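Local coordinates for trichomaglin (Trichosanthes lepiniana, PDB 1SGL), which probably cleaves RNA as an S-like ribonuclease of the T2 family, at residues A[62-65]-A[66-69]; A[73-76]-A[77-81]; A[100-104]-A[105-109]; A[119-122]-A[123-127]; A[150-153]-A[154-158]. All blocks are in the same frame, centred on the assembly; numbering follows the deposited sequence.

In the fold
The five contacts follow one another along the chain of a T2-type ribonuclease, in which helices pack around a curled antiparallel sheet. Interaction 1 lies in the loop before helix 72-78, interaction 2 at the end of that helix, interaction 3 on helix 97-106 and interaction 4 on helix 116-129. These four touch one another, with centres 12 to 18 Å apart, and helix 116-129 joins them: Phe120 meets Phe63 and Ile68 of interaction 1, Trp79 of interaction 2 and Tyr102 of interaction 3. Interaction 5, on helix 151-162, stands apart, its centre 24 Å from that of interaction 4. Gln101, one of the sulfate-binding side chains of interaction 3, leans on these aromatics through Trp79 and Tyr119.

Interaction 1 of 5, residues A[62-65]-A[66-69]; sequences SFDP and DEIM
Asp64 and Asp66 form an Asx turn that leads into a 3-10 turn in the loop before helix 72-78. Asp64 OD1 accepts a hydrogen bond from Asp66 N at 3.0 Å, the donor standing above the carboxylate plane. With its CG anti to the backbone N (chi1 -174°), Asp64 can reach that amide. Two backbone bonds then close the turn, Glu67 N to Asp64 O and Ile68 N to Pro65 O. The tight side is apolar: Ile68 CD1 meets the edge of the Phe63 ring, in its plane, 3.4 Å from CZ, the two side chains set nearly perpendicular. Phe120 of helix 116-129 packs on both. The solvent side is acidic and looser. Asp64 OD1 lies 3.4 Å from Asp66 OD2, the two carboxylate planes 60° apart, while Asp64 OD2 is 3.8 Å from Glu67 OE2; such crowding would tend to raise the pKa of one of these acids. With an alanine in place of Asp64, the amide of Asp66 would probably be left without its side-chain acceptor and the start of the turn less firmly held. Over one face of the Phe63 ring, toward its rim, sits Pro65 N.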
# COMPACT_ATOMS: atom_id res chain seq x y z
N SER A 62 -12.97 -17.50 -7.11
CA SER A 62 -13.76 -16.28 -7.26
C SER A 62 -13.88 -15.45 -5.99
O SER A 62 -14.32 -15.94 -4.95
CB SER A 62 -15.16 -16.64 -7.77
OG SER A 62 -15.08 -17.33 -9.00
N PHE A 63 -13.49 -14.18 -6.09
CA PHE A 63 -13.57 -13.26 -4.96
C PHE A 63 -15.01 -13.07 -4.51
O PHE A 63 -15.89 -12.70 -5.30
CB PHE A 63 -12.98 -11.90 -5.35
CG PHE A 63 -13.19 -10.84 -4.32
CD1 PHE A 63 -12.60 -10.94 -3.06
CD2 PHE A 63 -14.00 -9.75 -4.59
CE1 PHE A 63 -12.81 -9.96 -2.10
CE2 PHE A 63 -14.22 -8.76 -3.63
CZ PHE A 63 -13.63 -8.87 -2.39
N ASP A 64 -15.26 -13.30 -3.23
CA ASP A 64 -16.60 -13.17 -2.67
C ASP A 64 -16.68 -11.94 -1.76
O ASP A 64 -16.19 -11.97 -0.64
CB ASP A 64 -16.95 -14.43 -1.88
CG ASP A 64 -18.37 -14.44 -1.40
OD1 ASP A 64 -19.05 -13.39 -1.48
OD2 ASP A 64 -18.82 -15.50 -0.92
N PRO A 65 -17.32 -10.86 -2.23
CA PRO A 65 -17.46 -9.62 -1.45
C PRO A 65 -18.09 -9.81 -0.06
O PRO A 65 -17.84 -9.01 0.84
CB PRO A 65 -18.33 -8.75 -2.35
CG PRO A 65 -17.97 -9.20 -3.72
CD PRO A 65 -17.93 -10.70 -3.56
N ASP A 66 -18.91 -10.85 0.10
CA ASP A 66 -19.56 -11.09 1.39
C ASP A 66 -18.58 -11.26 2.54
O ASP A 66 -18.87 -10.86 3.67
CB ASP A 66 -20.46 -12.33 1.35
CG ASP A 66 -21.61 -12.21 0.35
OD1 ASP A 66 -21.98 -11.09 -0.04
OD2 ASP A 66 -22.16 -13.27 -0.03
N GLU A 67 -17.43 -11.86 2.27
CA GLU A 67 -16.43 -12.11 3.30
C GLU A 67 -15.65 -10.89 3.79
O GLU A 67 -14.75 -11.02 4.62
CB GLU A 67 -15.47 -13.19 2.83
CG GLU A 67 -16.12 -14.55 2.68
CD GLU A 67 -15.23 -15.56 1.99
OE1 GLU A 67 -14.01 -15.57 2.26
OE2 GLU A 67 -15.75 -16.36 1.18
N ILE A 68 -16.00 -9.71 3.28
CA ILE A 68 -15.34 -8.46 3.66
C ILE A 68 -16.05 -7.76 4.82
O ILE A 68 -15.42 -7.02 5.58
CB ILE A 68 -15.32 -7.47 2.46
CG1 ILE A 68 -14.20 -7.82 1.50
CG2 ILE A 68 -15.17 -6.04 2.95
CD1 ILE A 68 -14.14 -6.89 0.30
N MET A 69 -17.35 -8.00 4.94
CA MET A 69 -18.21 -7.37 5.94
C MET A 69 -17.62 -6.70 7.17
O MET A 69 -17.74 -5.48 7.33
CB MET A 69 -19.29 -8.35 6.40
CG MET A 69 -20.01 -7.87 7.66
SD MET A 69 -21.51 -8.76 7.99
CE MET A 69 -22.64 -7.38 8.32

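Interaction 2 of 5, residues A[73-76]-A[77-81]; sequences GKLV and EYWPT. With SO4 (sulfate ion), chain C.
Leu75 and Trp79 run alongside each other in the same direction, with Leu75 CD2 3.4 Å from CE3 of the indole. Leu75 has its CG anti to the carbonyl carbon (chi1 -69°), whereas Trp79 has its CG anti to the backbone N (chi1 -158°); these settings bring the isobutyl branch to the six-membered part of the indole. The Trp79 CB also comes close to the backbone, 3.2 Å from Leu75 O. Tyr78 places its ring differently: CD1 approaches Lys74 O at 3.5 Å, and Glu77 CD lies over one ring face, toward the rim. The contact is the last turn of helix 72-78. Glu77 N bonds Gly73 O, Tyr78 N bonds Lys74 O at 2.8 Å, and Trp79 N bonds Leu75 O at 2.7 Å although Trp79 has already left helical backbone angles. Pro80 follows, its CB 3.8 Å from Val76 O. The Trp79 ring then enters the core, edge-to-face with Trp98 and against Phe120, and Trp79 O accepts a bond from Trp98 NE1. At the far end of the segment, Thr81 OG1 reaches O3 of a second sulfate, also probably from the crystallisation liquor, in a weak bond of 3.3 Å.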
# COMPACT_ATOMS: atom_id res chain seq x y z
N GLY A 73 -15.87 -0.59 6.49
CA GLY A 73 -15.58 0.79 6.85
C GLY A 73 -14.09 1.08 6.80
O GLY A 73 -13.67 2.10 6.28
N LYS A 74 -13.30 0.16 7.34
CA LYS A 74 -11.86 0.33 7.35
C LYS A 74 -11.25 0.26 5.95
O LYS A 74 -10.32 1.00 5.65
CB LYS A 74 -11.23 -0.72 8.28
CG LYS A 74 -11.75 -0.58 9.71
CD LYS A 74 -11.25 -1.68 10.65
CE LYS A 74 -9.78 -1.50 10.98
NZ LYS A 74 -9.39 -2.37 12.13
N LEU A 75 -11.78 -0.60 5.09
CA LEU A 75 -11.26 -0.70 3.73
C LEU A 75 -11.51 0.57 2.93
O LEU A 75 -10.64 1.02 2.19
CB LEU A 75 -11.87 -1.90 2.99
CG LEU A 75 -11.45 -3.29 3.48
CD1 LEU A 75 -12.10 -4.37 2.60
CD2 LEU A 75 -9.94 -3.42 3.43
N VAL A 76 -12.71 1.13 3.07
CA VAL A 76 -13.06 2.35 2.34
C VAL A 76 -12.17 3.51 2.77
O VAL A 76 -11.79 4.35 1.96
CB VAL A 76 -14.54 2.71 2.57
CG1 VAL A 76 -14.82 4.13 2.10
CG2 VAL A 76 -15.43 1.73 1.82
N GLU A 77 -11.82 3.55 4.05
CA GLU A 77 -11.00 4.63 4.54
C GLU A 77 -9.50 4.41 4.32
O GLU A 77 -8.79 5.32 3.91
CB GLU A 77 -11.26 4.84 6.04
CG GLU A 77 -10.92 6.25 6.51
CD GLU A 77 -10.57 6.30 7.98
OE1 GLU A 77 -11.29 5.69 8.80
OE2 GLU A 77 -9.56 6.97 8.31
N TYR A 78 -9.02 3.19 4.58
CA TYR A 78 -7.60 2.91 4.46
C TYR A 78 -7.12 2.19 3.21
O TYR A 78 -5.92 2.13 2.95
CB TYR A 78 -7.14 2.14 5.69
CG TYR A 78 -7.35 2.90 6.97
CD1 TYR A 78 -8.17 2.39 7.97
CD2 TYR A 78 -6.74 4.13 7.18
CE1 TYR A 78 -8.37 3.09 9.15
CE2 TYR A 78 -6.93 4.83 8.36
CZ TYR A 78 -7.75 4.30 9.34
OH TYR A 78 -7.95 4.99 10.52
N TRP A 79 -8.05 1.65 2.43
CA TRP A 79 -7.69 0.91 1.23
C TRP A 79 -8.50 1.38 0.01
O TRP A 79 -9.03 0.56 -0.73
CB TRP A 79 -7.94 -0.58 1.48
CG TRP A 79 -7.18 -1.53 0.61
CD1 TRP A 79 -6.83 -1.36 -0.69
CD2 TRP A 79 -6.76 -2.85 0.97
NE1 TRP A 79 -6.23 -2.50 -1.18
CE2 TRP A 79 -6.18 -3.43 -0.18
CE3 TRP A 79 -6.83 -3.60 2.15
CZ2 TRP A 79 -5.67 -4.73 -0.18
CZ3 TRP A 79 -6.33 -4.88 2.15
CH2 TRP A 79 -5.75 -5.44 0.99
N PRO A 80 -8.61 2.70 -0.20
CA PRO A 80 -9.37 3.20 -1.34
C PRO A 80 -8.66 2.94 -2.66
O PRO A 80 -7.51 2.51 -2.67
CB PRO A 80 -9.48 4.69 -1.06
CG PRO A 80 -8.11 4.98 -0.48
CD PRO A 80 -7.93 3.82 0.50
N THR A 81 -9.35 3.20 -3.76
CA THR A 81 -8.74 3.02 -5.07
C THR A 81 -8.45 4.42 -5.60
O THR A 81 -9.03 5.39 -5.11
CB THR A 81 -9.68 2.26 -6.05
OG1 THR A 81 -9.00 2.05 -7.29
CG2 THR A 81 -10.94 3.07 -6.32
S SO4 C . -4.93 2.26 -7.59
O1 SO4 C . -3.52 2.34 -7.15
O2 SO4 C . -5.25 3.47 -8.37
O3 SO4 C . -5.82 2.19 -6.42
O4 SO4 C . -5.11 1.07 -8.42

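Interaction 3 of 5, residues A[100-104]-A[105-109]; sequences QQYEK and HGTCA. With SO4 (sulfate ion), chain B.
Gln101 bends at its second torsion (chi2 -61°) and His105 has CG anti to its carbonyl carbon (chi1 -54°); these torsions lay the two side chains along each other on helix 97-106 and aim both at a sulfate ion, probably from the crystallisation liquor. His105 NE2 bonds sulfate O2 at 2.7 Å (N-H...O angle 157°), and Gln101 NE2 bonds the same oxygen at 3.2 Å. That amide is also oriented by Gln100 OE1, which accepts from Gln101 NE2 at 2.9 Å. Gln101 OE1 comes to the imidazole edge, 3.4 Å from His105 CD2. The extended Lys104 chain lies over one ring face in a CH-pi contact, its CG 4.0 Å from the centroid, and its NZ adds a weak bond to the sulfate. A water meets His105 ND1 at 2.6 Å. The backbone widens into a pi-type turn: Gly106 N bonds Gln101 O, which also takes His105 N, and Thr107 N weakly bonds Tyr102 O. Thr107 OG1 donates to Glu103 O at 2.7 Å. By sequence, Glu-Lys-His-Gly-Thr-Cys belongs to the second conserved active-site segment (CAS II) of T2 ribonucleases. His43 NE2 also bonds the sulfate, consistent with a site suited to the phosphate of RNA.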
# COMPACT_ATOMS: atom_id res chain seq x y z
N GLN A 100 -8.98 -7.70 -6.83
CA GLN A 100 -7.81 -7.96 -7.65
C GLN A 100 -6.60 -8.33 -6.79
O GLN A 100 -5.89 -9.29 -7.11
CB GLN A 100 -7.46 -6.74 -8.48
CG GLN A 100 -6.18 -6.93 -9.28
CD GLN A 100 -5.35 -5.67 -9.34
OE1 GLN A 100 -5.06 -5.07 -8.31
NE2 GLN A 100 -4.96 -5.27 -10.54
N GLN A 101 -6.38 -7.59 -5.71
CA GLN A 101 -5.24 -7.87 -4.83
C GLN A 101 -5.36 -9.24 -4.21
O GLN A 101 -4.38 -9.98 -4.13
CB GLN A 101 -5.13 -6.81 -3.73
CG GLN A 101 -4.63 -5.48 -4.23
CD GLN A 101 -3.24 -5.59 -4.84
OE1 GLN A 101 -2.30 -6.01 -4.19
NE2 GLN A 101 -3.12 -5.22 -6.11
N TYR A 102 -6.57 -9.59 -3.78
CA TYR A 102 -6.78 -10.89 -3.17
C TYR A 102 -6.56 -12.05 -4.15
O TYR A 102 -5.86 -13.01 -3.83
CB TYR A 102 -8.18 -11.03 -2.60
CG TYR A 102 -8.43 -12.44 -2.13
CD1 TYR A 102 -7.75 -12.95 -1.03
CD2 TYR A 102 -9.27 -13.31 -2.85
CE1 TYR A 102 -7.88 -14.27 -0.64
CE2 TYR A 102 -9.40 -14.65 -2.47
CZ TYR A 102 -8.70 -15.12 -1.37
OH TYR A 102 -8.81 -16.43 -0.97
N GLU A 103 -7.17 -11.97 -5.33
CA GLU A 103 -7.04 -13.03 -6.32
C GLU A 103 -5.63 -13.14 -6.91
O GLU A 103 -5.07 -14.23 -7.02
CB GLU A 103 -8.04 -12.82 -7.46
CG GLU A 103 -9.51 -12.84 -7.05
CD GLU A 103 -10.45 -12.80 -8.26
OE1 GLU A 103 -10.17 -12.03 -9.20
OE2 GLU A 103 -11.46 -13.54 -8.26
N LYS A 104 -5.05 -12.01 -7.27
CA LYS A 104 -3.73 -12.00 -7.86
C LYS A 104 -2.59 -12.33 -6.90
O LYS A 104 -1.61 -12.98 -7.29
CB LYS A 104 -3.47 -10.64 -8.51
CG LYS A 104 -2.27 -10.60 -9.44
CD LYS A 104 -2.11 -9.22 -10.07
CE LYS A 104 -0.87 -9.17 -10.95
NZ LYS A 104 -0.65 -7.79 -11.47
N HIS A 105 -2.71 -11.92 -5.63
CA HIS A 105 -1.63 -12.16 -4.67
C HIS A 105 -1.99 -12.95 -3.42
O HIS A 105 -1.23 -13.83 -3.00
CB HIS A 105 -1.03 -10.82 -4.24
CG HIS A 105 -0.58 -9.96 -5.38
ND1 HIS A 105 0.36 -10.38 -6.30
CD2 HIS A 105 -0.94 -8.71 -5.75
CE1 HIS A 105 0.56 -9.42 -7.19
NE2 HIS A 105 -0.22 -8.39 -6.87
N GLY A 106 -3.13 -12.63 -2.82
CA GLY A 106 -3.53 -13.32 -1.60
C GLY A 106 -3.64 -14.82 -1.75
O GLY A 106 -3.35 -15.57 -0.82
N THR A 107 -4.07 -15.27 -2.93
CA THR A 107 -4.22 -16.70 -3.18
C THR A 107 -2.86 -17.40 -3.18
O THR A 107 -2.74 -18.56 -2.79
CB THR A 107 -4.92 -16.95 -4.53
OG1 THR A 107 -4.20 -16.31 -5.57
CG2 THR A 107 -6.34 -16.40 -4.50
N CYS A 108 -1.83 -16.67 -3.60
CA CYS A 108 -0.47 -17.19 -3.65
C CYS A 108 0.23 -17.14 -2.29
O CYS A 108 1.40 -17.51 -2.17
CB CYS A 108 0.35 -16.41 -4.67
SG CYS A 108 -0.26 -16.51 -6.39
N ALA A 109 -0.48 -16.67 -1.26
CA ALA A 109 0.08 -16.57 0.08
C ALA A 109 -0.28 -17.77 0.95
O ALA A 109 0.17 -17.88 2.09
CB ALA A 109 -0.38 -15.28 0.75
S SO4 B . -0.20 -5.02 -8.44
O1 SO4 B . 0.42 -5.07 -9.78
O2 SO4 B . -0.99 -6.25 -8.24
O3 SO4 B . -1.09 -3.85 -8.36
O4 SO4 B . 0.84 -4.92 -7.40
O HOH W 1 1.63 -12.66 -6.36

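Interaction 4 of 5, residues A[119-122]-A[123-127]; sequences YFKK and TLKLF
Helix 116-129 packs on the central sheet, and one of its turns is marked by Tyr119 and Thr123. Thr123 OG1 donates to Tyr119 O at 2.8 Å while Thr123 N donates to the same oxygen at 3.0 Å; the two come from opposite faces of the carbonyl plane. The carbonyl oxygen is thus held by two donors; the Thr123 hydroxyl, its hydrogen spent here, also lies over the centre of the Tyr119 ring, 4.1 Å above its plane. Regular bonds from Leu124 N to Phe120 O, Lys125 N to Lys121 O and Leu126 N to Lys122 O continue the helix. On the outer side, the chains of Lys121 and Lys125 run side by side, Lys121 CG 3.9 Å from Lys125 CD. Bends in the chains of Lys122 and Lys125, the latter at chi3 (64°), bring their NZ atoms to 3.1 Å; such like charges would probably favour loss of a proton from one amine. An alanine at Lys125 removes the methylenes beside Lys121 CG and would probably leave the Lys121 chain freer to turn. Lys122 also makes a cation-pi contact with Phe187. Inward, Thr123 packs on Ile42 and Leu45 of strand 40-47, Tyr119 OH bonds Leu45 O, and Phe120 reaches Trp98 of helix 97-106.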
# COMPACT_ATOMS: atom_id res chain seq x y z
N TYR A 119 -6.86 -12.65 4.86
CA TYR A 119 -6.03 -11.78 4.04
C TYR A 119 -6.28 -10.31 4.40
O TYR A 119 -5.34 -9.58 4.68
CB TYR A 119 -6.33 -12.01 2.56
CG TYR A 119 -5.53 -11.12 1.63
CD1 TYR A 119 -4.14 -11.25 1.51
CD2 TYR A 119 -6.17 -10.15 0.86
CE1 TYR A 119 -3.41 -10.43 0.64
CE2 TYR A 119 -5.46 -9.33 0.00
CZ TYR A 119 -4.09 -9.47 -0.11
OH TYR A 119 -3.41 -8.65 -0.99
N PHE A 120 -7.54 -9.89 4.39
CA PHE A 120 -7.85 -8.51 4.73
C PHE A 120 -7.59 -8.22 6.20
O PHE A 120 -7.11 -7.14 6.54
CB PHE A 120 -9.31 -8.20 4.37
CG PHE A 120 -9.57 -8.26 2.90
CD1 PHE A 120 -8.93 -7.39 2.03
CD2 PHE A 120 -10.40 -9.24 2.37
CE1 PHE A 120 -9.10 -7.49 0.66
CE2 PHE A 120 -10.58 -9.35 0.99
CZ PHE A 120 -9.93 -8.48 0.14
N LYS A 121 -7.89 -9.18 7.06
CA LYS A 121 -7.66 -9.01 8.48
C LYS A 121 -6.18 -8.78 8.76
O LYS A 121 -5.81 -7.86 9.48
CB LYS A 121 -8.12 -10.24 9.24
CG LYS A 121 -7.85 -10.18 10.73
CD LYS A 121 -8.31 -11.46 11.41
CE LYS A 121 -8.11 -11.39 12.91
NZ LYS A 121 -8.57 -12.63 13.59
N LYS A 122 -5.33 -9.63 8.19
CA LYS A 122 -3.89 -9.51 8.40
C LYS A 122 -3.32 -8.24 7.79
O LYS A 122 -2.47 -7.58 8.40
CB LYS A 122 -3.16 -10.71 7.79
CG LYS A 122 -1.96 -11.13 8.60
CD LYS A 122 -2.44 -11.75 9.91
CE LYS A 122 -1.36 -11.78 10.96
NZ LYS A 122 -0.99 -10.40 11.38
N THR A 123 -3.76 -7.91 6.59
CA THR A 123 -3.26 -6.71 5.94
C THR A 123 -3.60 -5.46 6.75
O THR A 123 -2.76 -4.58 6.92
CB THR A 123 -3.82 -6.59 4.51
OG1 THR A 123 -3.40 -7.73 3.74
CG2 THR A 123 -3.32 -5.31 3.85
N LEU A 124 -4.83 -5.39 7.26
CA LEU A 124 -5.25 -4.24 8.06
C LEU A 124 -4.52 -4.18 9.40
O LEU A 124 -4.14 -3.10 9.87
CB LEU A 124 -6.76 -4.27 8.27
CG LEU A 124 -7.57 -3.89 7.03
CD1 LEU A 124 -9.05 -4.16 7.26
CD2 LEU A 124 -7.35 -2.42 6.70
N LYS A 125 -4.32 -5.34 10.02
CA LYS A 125 -3.62 -5.39 11.31
C LYS A 125 -2.21 -4.84 11.16
O LYS A 125 -1.77 -4.05 11.99
CB LYS A 125 -3.55 -6.82 11.84
CG LYS A 125 -4.86 -7.37 12.37
CD LYS A 125 -4.75 -8.86 12.75
CE LYS A 125 -3.77 -9.09 13.90
NZ LYS A 125 -2.37 -8.67 13.60
N LEU A 126 -1.51 -5.27 10.12
CA LEU A 126 -0.15 -4.81 9.89
C LEU A 126 -0.09 -3.31 9.64
O LEU A 126 0.81 -2.64 10.13
CB LEU A 126 0.49 -5.55 8.71
CG LEU A 126 0.81 -7.03 8.96
CD1 LEU A 126 1.41 -7.64 7.71
CD2 LEU A 126 1.77 -7.15 10.13
N PHE A 127 -1.05 -2.80 8.88
CA PHE A 127 -1.08 -1.37 8.58
C PHE A 127 -1.26 -0.55 9.85
O PHE A 127 -0.58 0.47 10.04
CB PHE A 127 -2.23 -1.06 7.62
CG PHE A 127 -2.38 0.40 7.30
CD1 PHE A 127 -1.54 1.02 6.38
CD2 PHE A 127 -3.39 1.16 7.90
CE1 PHE A 127 -1.69 2.37 6.07
CE2 PHE A 127 -3.55 2.51 7.60
CZ PHE A 127 -2.69 3.12 6.68

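Interaction 5 of 5, residues A[150-153]-A[154-158]; sequences DLKD and IVVAV
Lys152 and Val156 meet one turn apart, CG of the lysine 4.1 Å from CG2 of the valine, which also rests 3.1 Å from Lys152 O. Val156 CG2 takes this place because it stands anti to the carbonyl carbon, with CG1 anti to the backbone N (chi1 171°). The Lys152 chain is bent at its second, third and fourth torsions and curls toward Val155, NZ 4.3 Å from Val155 CB. On the neighbouring flank, Leu151 CG lies 4.3 Å from Val155 CG2 in a looser apolar contact. The first turn of helix 151-162 holds these groups, with Asp150 at the N-cap position. Asp153 N bonds Asp150 O at 3.0 Å, and Leu151 O accepts Val155 N together with a weak bond from Ile154 N. Val156 N to Lys152 O, at 3.0 Å, and Ala157 N to Asp153 O extend the pattern. Around this shell, Leu151 forms a backbone bond with Arg200 and touches Cys198, whose disulfide partner is Cys170. Ile154, buried, packs against Leu136 of helix 132-139 and Val202 of strand 201-203. Val158 touches Leu179 and Leu181 of strand 176-184, on the large antiparallel sheet.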
# COMPACT_ATOMS: atom_id res chain seq x y z
N ASP A 150 14.15 15.93 3.38
CA ASP A 150 15.38 15.17 3.19
C ASP A 150 14.93 13.70 3.19
O ASP A 150 14.23 13.27 4.10
CB ASP A 150 16.35 15.44 4.34
CG ASP A 150 17.80 15.43 3.90
OD1 ASP A 150 18.32 14.36 3.55
OD2 ASP A 150 18.42 16.52 3.91
N LEU A 151 15.31 12.96 2.16
CA LEU A 151 14.92 11.56 2.07
C LEU A 151 15.23 10.85 3.39
O LEU A 151 14.40 10.12 3.93
CB LEU A 151 15.66 10.88 0.92
CG LEU A 151 15.34 9.39 0.74
CD1 LEU A 151 13.86 9.22 0.47
CD2 LEU A 151 16.18 8.82 -0.40
N LYS A 152 16.44 11.08 3.88
CA LYS A 152 16.93 10.48 5.12
C LYS A 152 16.02 10.68 6.33
O LYS A 152 15.89 9.78 7.16
CB LYS A 152 18.33 11.02 5.43
CG LYS A 152 18.97 10.44 6.67
CD LYS A 152 19.82 9.21 6.39
CE LYS A 152 19.02 8.04 5.83
NZ LYS A 152 18.69 8.27 4.39
N ASP A 153 15.39 11.84 6.44
CA ASP A 153 14.50 12.11 7.56
C ASP A 153 13.32 11.14 7.56
O ASP A 153 12.89 10.67 8.61
CB ASP A 153 13.96 13.54 7.51
CG ASP A 153 14.93 14.56 8.07
OD1 ASP A 153 16.07 14.19 8.40
OD2 ASP A 153 14.56 15.74 8.18
N ILE A 154 12.80 10.86 6.36
CA ILE A 154 11.67 9.96 6.23
C ILE A 154 12.08 8.52 6.53
O ILE A 154 11.39 7.82 7.27
CB ILE A 154 11.07 10.06 4.81
CG1 ILE A 154 10.61 11.50 4.57
CG2 ILE A 154 9.90 9.09 4.66
CD1 ILE A 154 10.01 11.75 3.20
N VAL A 155 13.20 8.08 5.98
CA VAL A 155 13.66 6.72 6.22
C VAL A 155 13.91 6.48 7.71
O VAL A 155 13.49 5.47 8.27
CB VAL A 155 14.95 6.41 5.44
CG1 VAL A 155 15.44 5.01 5.76
CG2 VAL A 155 14.68 6.54 3.95
N VAL A 156 14.58 7.42 8.36
CA VAL A 156 14.89 7.29 9.77
C VAL A 156 13.62 7.23 10.63
O VAL A 156 13.57 6.51 11.63
CB VAL A 156 15.79 8.45 10.26
CG1 VAL A 156 15.92 8.42 11.79
CG2 VAL A 156 17.17 8.32 9.63
N ALA A 157 12.62 7.99 10.23
CA ALA A 157 11.37 8.01 10.97
C ALA A 157 10.70 6.63 10.93
O ALA A 157 10.28 6.10 11.96
CB ALA A 157 10.44 9.08 10.39
N VAL A 158 10.62 6.05 9.73
CA VAL A 158 10.00 4.74 9.58
C VAL A 158 10.79 3.64 10.27
O VAL A 158 10.23 2.84 11.00
CB VAL A 158 9.81 4.36 8.10
CG1 VAL A 158 9.34 2.91 7.98
CG2 VAL A 158 8.81 5.30 7.46